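Local coordinates for protein integral membrane indolylacetylinositol arabinosyltransferase EmbC (Mycolicibacterium smegmatis, PDB 7BVE) that probably transfers arabinose units to build the arabinan of the mycobacterial cell wall, as an integral membrane glycosyltransferase of the Emb family that binds ethambutol, at residues A859-V864 and N908-L913; L259-V263 and A364-A368; H502-S506 and F562-T568; T123-S127 and V170-R174. All blocks are in the same frame, centred on the assembly; numbering follows the deposited sequence.

Contact 1. Residues A859-V864 and N908-L913; sequences AGPLLV and NLRAPL
Leu913 meets residues 859-864 with both methyl branches, CD1 at the loop and CD2 at the strand. Its CG stands anti to its own carbonyl carbon (chi1 -66°), which carries the branches back toward residues 859-863. CD1 sits 4.0 Å from Ala859 CB and also touches the carbonyl oxygen of Gly860. CD2 packs 4.0 Å from Leu863 CB. Further along, Leu863 and Ala911 form an antiparallel hydrogen-bonded pair. Leu863 N donates to Ala911 O at 3.0 Å in a fairly straight bond (163°). The return bond, Ala911 N to Leu863 O, is longer at 3.3 Å and more bent. Leu863 and Ala911 place their side chains on one face of the sheet. Val864 and Arg910 form the next, non-hydrogen-bonded pair and use the other face. There Leu862 runs alongside Arg910 and points the same way, with CD2 4.2 Å from Arg910 CB. Val864 meets Asn908 at a slant, Val864 CG1 lying 3.6 Å from Asn908 OD1. That oxygen also hydrogen-bonds to Ser866. Tyr1028 touches Leu862, Val864 and Arg910. The arrangement is an antiparallel strand pair, 862-867 with 907-912, in a larger antiparallel sheet of the EmbC C-terminal domain.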
# COMPACT_ATOMS: atom_id res chain seq x y z
N ALA A 859 37.12 36.78 9.05
CA ALA A 859 36.95 35.39 8.64
C ALA A 859 35.53 34.96 8.92
O ALA A 859 34.98 35.26 9.98
CB ALA A 859 37.93 34.46 9.35
N GLY A 860 34.94 34.25 7.97
CA GLY A 860 33.60 33.76 8.11
C GLY A 860 33.52 32.58 9.05
O GLY A 860 34.53 32.11 9.58
N PRO A 861 32.33 32.08 9.27
CA PRO A 861 32.15 30.98 10.22
C PRO A 861 32.43 29.60 9.64
O PRO A 861 32.23 28.60 10.33
CB PRO A 861 30.68 31.12 10.62
CG PRO A 861 30.05 31.72 9.43
CD PRO A 861 31.04 32.64 8.82
N LEU A 862 32.90 29.53 8.40
CA LEU A 862 33.00 28.25 7.70
C LEU A 862 34.31 28.16 6.94
O LEU A 862 34.80 29.17 6.42
CB LEU A 862 31.84 28.06 6.73
CG LEU A 862 30.48 27.68 7.29
CD1 LEU A 862 29.50 27.66 6.17
CD2 LEU A 862 30.54 26.32 7.94
N LEU A 863 34.85 26.95 6.86
CA LEU A 863 35.91 26.60 5.94
C LEU A 863 35.37 25.54 4.99
O LEU A 863 34.91 24.49 5.44
CB LEU A 863 37.12 26.06 6.70
CG LEU A 863 38.37 25.63 5.96
CD1 LEU A 863 39.05 26.81 5.30
CD2 LEU A 863 39.29 24.96 6.93
N VAL A 864 35.39 25.82 3.69
CA VAL A 864 34.68 25.00 2.72
C VAL A 864 35.66 24.50 1.66
O VAL A 864 36.44 25.28 1.11
CB VAL A 864 33.52 25.77 2.05
CG1 VAL A 864 32.76 24.87 1.12
CG2 VAL A 864 32.57 26.34 3.07
N ASN A 908 29.54 20.64 -1.25
CA ASN A 908 30.40 21.43 -0.39
C ASN A 908 30.63 20.69 0.91
O ASN A 908 29.67 20.29 1.58
CB ASN A 908 29.79 22.80 -0.10
CG ASN A 908 29.87 23.74 -1.28
OD1 ASN A 908 30.93 23.93 -1.87
ND2 ASN A 908 28.75 24.34 -1.63
N LEU A 909 31.89 20.49 1.26
CA LEU A 909 32.28 19.93 2.54
C LEU A 909 32.63 21.09 3.46
O LEU A 909 33.35 22.00 3.06
CB LEU A 909 33.49 19.01 2.39
CG LEU A 909 33.43 17.79 1.48
CD1 LEU A 909 34.78 17.12 1.47
CD2 LEU A 909 32.38 16.83 1.93
N ARG A 910 32.13 21.05 4.69
CA ARG A 910 32.18 22.21 5.56
C ARG A 910 32.59 21.83 6.97
O ARG A 910 32.34 20.71 7.44
CB ARG A 910 30.83 22.90 5.56
CG ARG A 910 29.74 22.03 6.09
CD ARG A 910 28.43 22.71 6.05
NE ARG A 910 27.93 22.84 4.69
CZ ARG A 910 27.21 21.91 4.09
NH1 ARG A 910 26.92 20.79 4.73
NH2 ARG A 910 26.77 22.09 2.86
N ALA A 911 33.25 22.76 7.65
CA ALA A 911 33.72 22.58 8.99
C ALA A 911 33.83 23.97 9.58
O ALA A 911 34.38 24.86 8.92
CB ALA A 911 35.07 21.87 9.06
N PRO A 912 33.31 24.20 10.79
CA PRO A 912 33.42 25.53 11.39
C PRO A 912 34.85 25.84 11.81
O PRO A 912 35.65 24.94 12.05
CB PRO A 912 32.51 25.44 12.61
CG PRO A 912 31.60 24.32 12.32
CD PRO A 912 32.41 23.34 11.55
N LEU A 913 35.16 27.13 11.89
CA LEU A 913 36.46 27.53 12.39
C LEU A 913 36.53 27.52 13.91
O LEU A 913 37.61 27.76 14.46
CB LEU A 913 36.84 28.92 11.87
CG LEU A 913 37.06 29.10 10.38
CD1 LEU A 913 37.44 30.52 10.11
CD2 LEU A 913 38.13 28.16 9.90

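Contact 2. Residues L259-V263 and A364-A368; sequences LDGLV and AWTAA
Leu259 and Trp365 make the aromatic part of this contact. Leu259 CD1 sits over one face of the indole, 3.5 Å from the centroid of the Trp365 six-membered ring and only 8° off the ring normal. This is a CH-pi contact. It depends on the rotation of the leucine: CG is anti to the backbone N (chi1 -177°), and this extends the methyl groups across the gap. The leucine and the tryptophan reach past one another from their two helices. The Leu262 side chain crosses that of Trp365 at about a right angle, and its CD2 lies obliquely to the ring, 3.8 Å from Trp365 CZ3.

The remaining contacts are aliphatic. The second methyl of Leu259, CD2, rests 3.8 Å from Ala364 CB and also touches the carbonyl oxygen of Ala364. One turn on, Val263 CG2 meets Ala368 CB at 3.8 Å. Leu259 CD1 reaches the same alanine methyl, Ala368 CB, at 4.1 Å, so CD1 touches both the tryptophan ring and Ala368.

No hydrogen bond crosses between the two segments. Helical backbone bonds run within each, as Val263 N to Leu259 O and Ala368 N to Ala364 O.

The short helical segments run nearly parallel, 14° apart, with axes 11.2 Å from each other at closest approach. That spacing leaves the large side chains to bridge between them. Both belong to the GT-C-type membrane domain. Helix 688-710 adjoins the pair through Trp694, which touches Leu262 and Ala368 and hydrogen-bonds to the Trp365 carbonyl. Helix 332-349 places Trp342 against Val263 and Ala368, and its Arg347 forms a salt bridge with Asp260.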
# COMPACT_ATOMS: atom_id res chain seq x y z
N LEU A 259 -11.47 24.81 32.77
CA LEU A 259 -11.27 23.98 31.59
C LEU A 259 -11.22 24.82 30.32
O LEU A 259 -10.48 24.51 29.38
CB LEU A 259 -12.37 22.93 31.51
CG LEU A 259 -12.32 21.91 30.38
CD1 LEU A 259 -11.05 21.11 30.46
CD2 LEU A 259 -13.51 21.03 30.47
N ASP A 260 -11.99 25.91 30.29
CA ASP A 260 -11.95 26.83 29.16
C ASP A 260 -10.62 27.55 29.08
O ASP A 260 -10.08 27.74 27.98
CB ASP A 260 -13.09 27.84 29.27
CG ASP A 260 -14.45 27.19 29.16
OD1 ASP A 260 -14.56 26.15 28.49
OD2 ASP A 260 -15.41 27.73 29.75
N GLY A 261 -10.07 27.92 30.23
CA GLY A 261 -8.76 28.54 30.26
C GLY A 261 -7.65 27.59 29.84
O GLY A 261 -6.71 28.00 29.15
N LEU A 262 -7.78 26.32 30.19
CA LEU A 262 -6.79 25.33 29.77
C LEU A 262 -6.83 25.10 28.27
O LEU A 262 -5.78 25.08 27.61
CB LEU A 262 -7.00 24.03 30.52
CG LEU A 262 -5.97 22.94 30.24
CD1 LEU A 262 -4.60 23.40 30.66
CD2 LEU A 262 -6.35 21.71 31.00
N VAL A 263 -8.03 24.94 27.70
CA VAL A 263 -8.15 24.72 26.25
C VAL A 263 -7.68 25.95 25.47
O VAL A 263 -6.98 25.82 24.45
CB VAL A 263 -9.59 24.32 25.90
CG1 VAL A 263 -9.80 24.23 24.42
CG2 VAL A 263 -9.92 22.99 26.51
N ALA A 364 -17.00 16.54 30.09
CA ALA A 364 -16.39 17.79 29.67
C ALA A 364 -14.90 17.62 29.41
O ALA A 364 -14.37 18.14 28.41
CB ALA A 364 -16.62 18.86 30.73
N TRP A 365 -14.20 16.88 30.27
CA TRP A 365 -12.77 16.70 30.08
C TRP A 365 -12.45 15.83 28.87
O TRP A 365 -11.52 16.13 28.12
CB TRP A 365 -12.14 16.15 31.36
CG TRP A 365 -11.97 17.22 32.39
CD1 TRP A 365 -12.88 17.59 33.33
CD2 TRP A 365 -10.83 18.05 32.60
NE1 TRP A 365 -12.39 18.61 34.09
CE2 TRP A 365 -11.13 18.91 33.67
CE3 TRP A 365 -9.58 18.16 31.99
CZ2 TRP A 365 -10.23 19.85 34.14
CZ3 TRP A 365 -8.69 19.10 32.45
CH2 TRP A 365 -9.02 19.93 33.51
N THR A 366 -13.24 14.79 28.60
CA THR A 366 -12.93 14.01 27.41
C THR A 366 -13.44 14.66 26.13
O THR A 366 -12.87 14.41 25.06
CB THR A 366 -13.46 12.58 27.52
OG1 THR A 366 -13.01 11.82 26.40
CG2 THR A 366 -14.90 12.57 27.49
N ALA A 367 -14.44 15.54 26.21
CA ALA A 367 -14.83 16.30 25.03
C ALA A 367 -13.75 17.31 24.66
O ALA A 367 -13.41 17.44 23.48
CB ALA A 367 -16.15 17.01 25.29
N ALA A 368 -13.18 18.00 25.66
CA ALA A 368 -12.04 18.87 25.43
C ALA A 368 -10.84 18.11 24.89
O ALA A 368 -10.12 18.61 24.02
CB ALA A 368 -11.68 19.59 26.72

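Contact 3. Residues H502-S506 and F562-T568; sequences HIRYS and FLAMMFT
Arg504 extends toward Met565 and Thr568 with CG anti to its backbone N (chi1 179°), then bends at chi3 (-74°) and brings its guanidinium to their side. Met565 also starts anti to its own N and bends at chi3, so its methyl curls back toward the arginine. The contact lies in the GT-C-type membrane domain and joins helix 502-508 to the C-terminal part of helix 548-564 and the residues up to Thr568. Arg504 NH2 donates to Thr568 OG1 at 3.1 Å, with an angle of 152° at the hydrogen. The hydroxyl oxygen lies at the edge of the guanidinium, in its plane, and also hydrogen-bonds to the Thr570 carbonyl. Arg504 NH1 makes only a weak bond to Met565 O, at 3.4 Å. Met565 CG sits over one guanidinium face, offset toward the rim, and Met565 CE is 3.8 Å from Arg504 NH1. The strongest polar partner of the arginine is Glu501, in a salt bridge with NH1. NE also donates to the carbonyl of Trp572, a residue of the ethambutol pocket. These bonds probably fix the rotation of the guanidinium, consistent with a second-shell place behind Trp572. Tyr505 crosses Phe562 at about a right angle, and Tyr505 OH sits at the edge of the phenyl ring, 4.0 Å from Phe562 CD1.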
# COMPACT_ATOMS: atom_id res chain seq x y z
N HIS A 502 -9.88 2.87 0.20
CA HIS A 502 -8.91 2.20 1.06
C HIS A 502 -7.54 2.86 1.03
O HIS A 502 -6.72 2.56 1.90
CB HIS A 502 -8.77 0.73 0.65
CG HIS A 502 -8.18 0.53 -0.70
ND1 HIS A 502 -8.93 0.55 -1.86
CD2 HIS A 502 -6.90 0.32 -1.09
CE1 HIS A 502 -8.13 0.35 -2.90
NE2 HIS A 502 -6.90 0.21 -2.46
N ILE A 503 -7.26 3.73 0.07
CA ILE A 503 -5.95 4.36 -0.06
C ILE A 503 -5.72 5.38 1.05
O ILE A 503 -4.59 5.53 1.53
CB ILE A 503 -5.82 4.95 -1.47
CG1 ILE A 503 -5.79 3.82 -2.48
CG2 ILE A 503 -4.57 5.79 -1.64
CD1 ILE A 503 -5.84 4.26 -3.91
N ARG A 504 -6.78 6.05 1.51
CA ARG A 504 -6.66 6.96 2.64
C ARG A 504 -6.26 6.22 3.92
O ARG A 504 -5.39 6.68 4.67
CB ARG A 504 -7.98 7.70 2.83
CG ARG A 504 -7.99 8.65 3.99
CD ARG A 504 -9.30 9.41 4.13
NE ARG A 504 -9.48 10.47 3.14
CZ ARG A 504 -10.46 10.50 2.25
NH1 ARG A 504 -11.37 9.54 2.22
NH2 ARG A 504 -10.55 11.51 1.40
N TYR A 505 -6.82 5.04 4.13
CA TYR A 505 -6.48 4.24 5.30
C TYR A 505 -5.19 3.47 5.12
O TYR A 505 -4.58 3.05 6.10
CB TYR A 505 -7.63 3.30 5.61
CG TYR A 505 -8.87 4.05 6.00
CD1 TYR A 505 -9.06 4.50 7.30
CD2 TYR A 505 -9.84 4.35 5.06
CE1 TYR A 505 -10.18 5.20 7.65
CE2 TYR A 505 -10.96 5.05 5.40
CZ TYR A 505 -11.13 5.48 6.70
OH TYR A 505 -12.26 6.18 7.03
N SER A 506 -4.75 3.27 3.88
CA SER A 506 -3.42 2.72 3.65
C SER A 506 -2.35 3.76 3.93
O SER A 506 -1.26 3.42 4.39
CB SER A 506 -3.31 2.20 2.22
OG SER A 506 -4.22 1.13 2.00
N PHE A 562 -18.76 9.79 7.49
CA PHE A 562 -17.84 8.74 7.04
C PHE A 562 -18.20 8.17 5.68
O PHE A 562 -17.32 7.88 4.87
CB PHE A 562 -17.77 7.59 8.04
CG PHE A 562 -16.80 7.80 9.15
CD1 PHE A 562 -15.44 7.65 8.92
CD2 PHE A 562 -17.23 8.06 10.44
CE1 PHE A 562 -14.53 7.81 9.93
CE2 PHE A 562 -16.33 8.22 11.46
CZ PHE A 562 -14.98 8.09 11.21
N LEU A 563 -19.49 7.99 5.40
CA LEU A 563 -19.86 7.43 4.10
C LEU A 563 -19.72 8.44 2.98
O LEU A 563 -19.38 8.08 1.85
CB LEU A 563 -21.28 6.87 4.13
CG LEU A 563 -21.46 5.59 4.94
CD1 LEU A 563 -22.92 5.20 4.97
CD2 LEU A 563 -20.62 4.48 4.37
N ALA A 564 -20.00 9.72 3.26
CA ALA A 564 -19.91 10.73 2.21
C ALA A 564 -18.48 11.11 1.90
O ALA A 564 -18.22 11.59 0.80
CB ALA A 564 -20.70 11.97 2.63
N MET A 565 -17.56 10.89 2.82
CA MET A 565 -16.16 11.23 2.57
C MET A 565 -15.49 10.30 1.48
O MET A 565 -14.38 10.58 1.04
CB MET A 565 -15.42 11.17 3.91
CG MET A 565 -14.06 11.83 3.96
SD MET A 565 -13.32 11.65 5.59
CE MET A 565 -13.05 9.89 5.60
N MET A 566 -16.10 9.23 0.97
CA MET A 566 -15.45 8.41 -0.04
C MET A 566 -15.59 8.97 -1.45
O MET A 566 -14.96 8.44 -2.37
CB MET A 566 -15.99 6.98 -0.04
CG MET A 566 -17.42 6.86 -0.49
SD MET A 566 -18.00 5.15 -0.59
CE MET A 566 -18.07 4.69 1.13
N PHE A 567 -16.39 10.01 -1.65
CA PHE A 567 -16.60 10.59 -2.97
C PHE A 567 -15.75 11.83 -3.20
O PHE A 567 -16.14 12.72 -3.96
CB PHE A 567 -18.08 10.92 -3.18
CG PHE A 567 -18.95 9.72 -3.25
CD1 PHE A 567 -19.02 8.96 -4.41
CD2 PHE A 567 -19.73 9.34 -2.18
CE1 PHE A 567 -19.82 7.85 -4.49
CE2 PHE A 567 -20.54 8.23 -2.25
CZ PHE A 567 -20.58 7.49 -3.41
N THR A 568 -14.64 11.92 -2.57
CA THR A 568 -13.70 13.00 -2.81
C THR A 568 -12.66 12.57 -3.84
O THR A 568 -12.30 11.39 -3.90
CB THR A 568 -12.99 13.41 -1.51
OG1 THR A 568 -12.23 12.30 -1.02
CG2 THR A 568 -14.01 13.79 -0.47

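Contact 4. Residues T123-S127 and V170-R174; sequences TPVVS and VRGER
Val125 and Gly172 come closest in the backbone, CA to CA 5.1 Å, where the two short strands run roughly antiparallel at 156° with no hydrogen bond between them. Val125 CG1 is anti to its backbone N (chi1 173°) and rests against the other strand, 3.4 Å from Gly172 O. Gly172 has no side chain between them. Val126 and Val170 cross at about a right angle and touch through their CG2 methyls at 3.8 Å. Val126 CG2 also lies near the carbonyl oxygen of Arg171, and Phe154 packs on Val126.

The segments belong to two different sheets of the concanavalin-like domain. Strand 123-129 is the outermost strand of a four-stranded antiparallel sheet. Strand 171-175 is the outermost strand of a seven-stranded one, where Gly172 pairs with Gly152. Valine methyls of one edge strand rest on backbone oxygens of the other.

At the other end, Arg174 bends at chi2 and folds back over Pro124. Pro124 O lies over one face of the guanidinium, 2.8 Å from Arg174 NH2. The angle is poor for a hydrogen bond. The guanidinium is held instead by its own strand: Arg174 NH1 donates to Glu173 O at 3.0 Å, and that oxygen lies in the guanidinium plane. Thr123 OG1 is 4.4 Å from Arg174 NE and hydrogen-bonds to the Val120 carbonyl.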
# COMPACT_ATOMS: atom_id res chain seq x y z
N THR A 123 7.30 16.85 -35.92
CA THR A 123 6.99 16.17 -37.18
C THR A 123 7.12 17.15 -38.31
O THR A 123 6.37 18.04 -38.29
CB THR A 123 5.51 15.80 -37.16
OG1 THR A 123 4.71 16.97 -37.25
CG2 THR A 123 5.08 15.05 -35.92
N PRO A 124 7.83 16.94 -39.43
CA PRO A 124 7.95 17.99 -40.42
C PRO A 124 6.63 18.30 -41.11
O PRO A 124 5.84 17.46 -41.23
CB PRO A 124 8.95 17.43 -41.43
CG PRO A 124 9.61 16.33 -40.67
CD PRO A 124 8.51 15.74 -39.82
N VAL A 125 6.45 19.53 -41.56
CA VAL A 125 5.20 19.92 -42.26
C VAL A 125 5.50 20.16 -43.74
O VAL A 125 5.01 19.45 -44.53
CB VAL A 125 4.54 21.11 -41.54
CG1 VAL A 125 3.35 21.66 -42.27
CG2 VAL A 125 4.13 20.72 -40.14
N VAL A 126 6.42 21.03 -44.10
CA VAL A 126 6.74 21.36 -45.48
C VAL A 126 8.23 21.65 -45.55
O VAL A 126 8.86 22.01 -44.56
CB VAL A 126 5.87 22.55 -45.97
CG1 VAL A 126 6.32 23.86 -45.36
CG2 VAL A 126 5.81 22.62 -47.48
N SER A 127 8.82 21.42 -46.73
CA SER A 127 10.25 21.63 -46.91
C SER A 127 10.50 22.01 -48.36
O SER A 127 9.70 21.70 -49.25
CB SER A 127 11.05 20.37 -46.55
OG SER A 127 10.87 20.03 -45.19
N VAL A 170 3.30 22.70 -53.61
CA VAL A 170 3.73 21.99 -52.41
C VAL A 170 3.17 22.51 -51.08
O VAL A 170 3.27 23.69 -50.75
CB VAL A 170 5.27 21.95 -52.38
CG1 VAL A 170 5.84 23.31 -52.64
CG2 VAL A 170 5.80 21.41 -51.05
N ARG A 171 2.53 21.61 -50.34
CA ARG A 171 1.89 21.91 -49.07
C ARG A 171 2.21 20.79 -48.10
O ARG A 171 2.99 19.88 -48.39
CB ARG A 171 0.38 22.07 -49.23
CG ARG A 171 -0.05 23.25 -50.07
CD ARG A 171 -1.56 23.35 -50.17
NE ARG A 171 -2.15 23.75 -48.90
CZ ARG A 171 -3.46 23.81 -48.67
NH1 ARG A 171 -3.91 24.18 -47.48
NH2 ARG A 171 -4.31 23.50 -49.64
N GLY A 172 1.58 20.85 -46.93
CA GLY A 172 1.68 19.78 -45.97
C GLY A 172 0.70 20.00 -44.85
O GLY A 172 0.65 21.10 -44.29
N GLU A 173 -0.09 18.99 -44.51
CA GLU A 173 -1.10 19.12 -43.48
C GLU A 173 -0.98 17.96 -42.51
O GLU A 173 -0.55 16.86 -42.87
CB GLU A 173 -2.51 19.15 -44.07
CG GLU A 173 -2.82 20.38 -44.89
CD GLU A 173 -2.40 20.25 -46.34
OE1 GLU A 173 -1.95 19.15 -46.72
OE2 GLU A 173 -2.50 21.24 -47.09
N ARG A 174 -1.34 18.21 -41.26
CA ARG A 174 -1.37 17.18 -40.23
C ARG A 174 -2.69 17.32 -39.48
O ARG A 174 -2.94 18.34 -38.85
CB ARG A 174 -0.19 17.31 -39.27
CG ARG A 174 1.17 17.10 -39.90
CD ARG A 174 1.34 15.67 -40.38
NE ARG A 174 2.70 15.40 -40.83
CZ ARG A 174 3.13 15.63 -42.07
NH1 ARG A 174 2.31 16.14 -42.98
NH2 ARG A 174 4.38 15.34 -42.40

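The four contacts do not touch one another and are spread over three domains. Contact 4 is in the concanavalin-like domain, contacts 2 and 3 share the GT-C-type membrane domain, and contact 1 is in the C-terminal domain. Contacts 2 and 3 are the nearest pair, with centres 30 Å apart and nearest atoms about 15 Å apart. The centre of contact 4 is 75 Å from that of contact 2 and 60 Å from that of contact 1. In contact 3 the side chain of Arg504 is about 11 Å from the bound ethambutol, and its bond to the Trp572 carbonyl links it to the drug pocket. That pocket also includes Trp965 and Val1004, which belong to the same domain as contact 1.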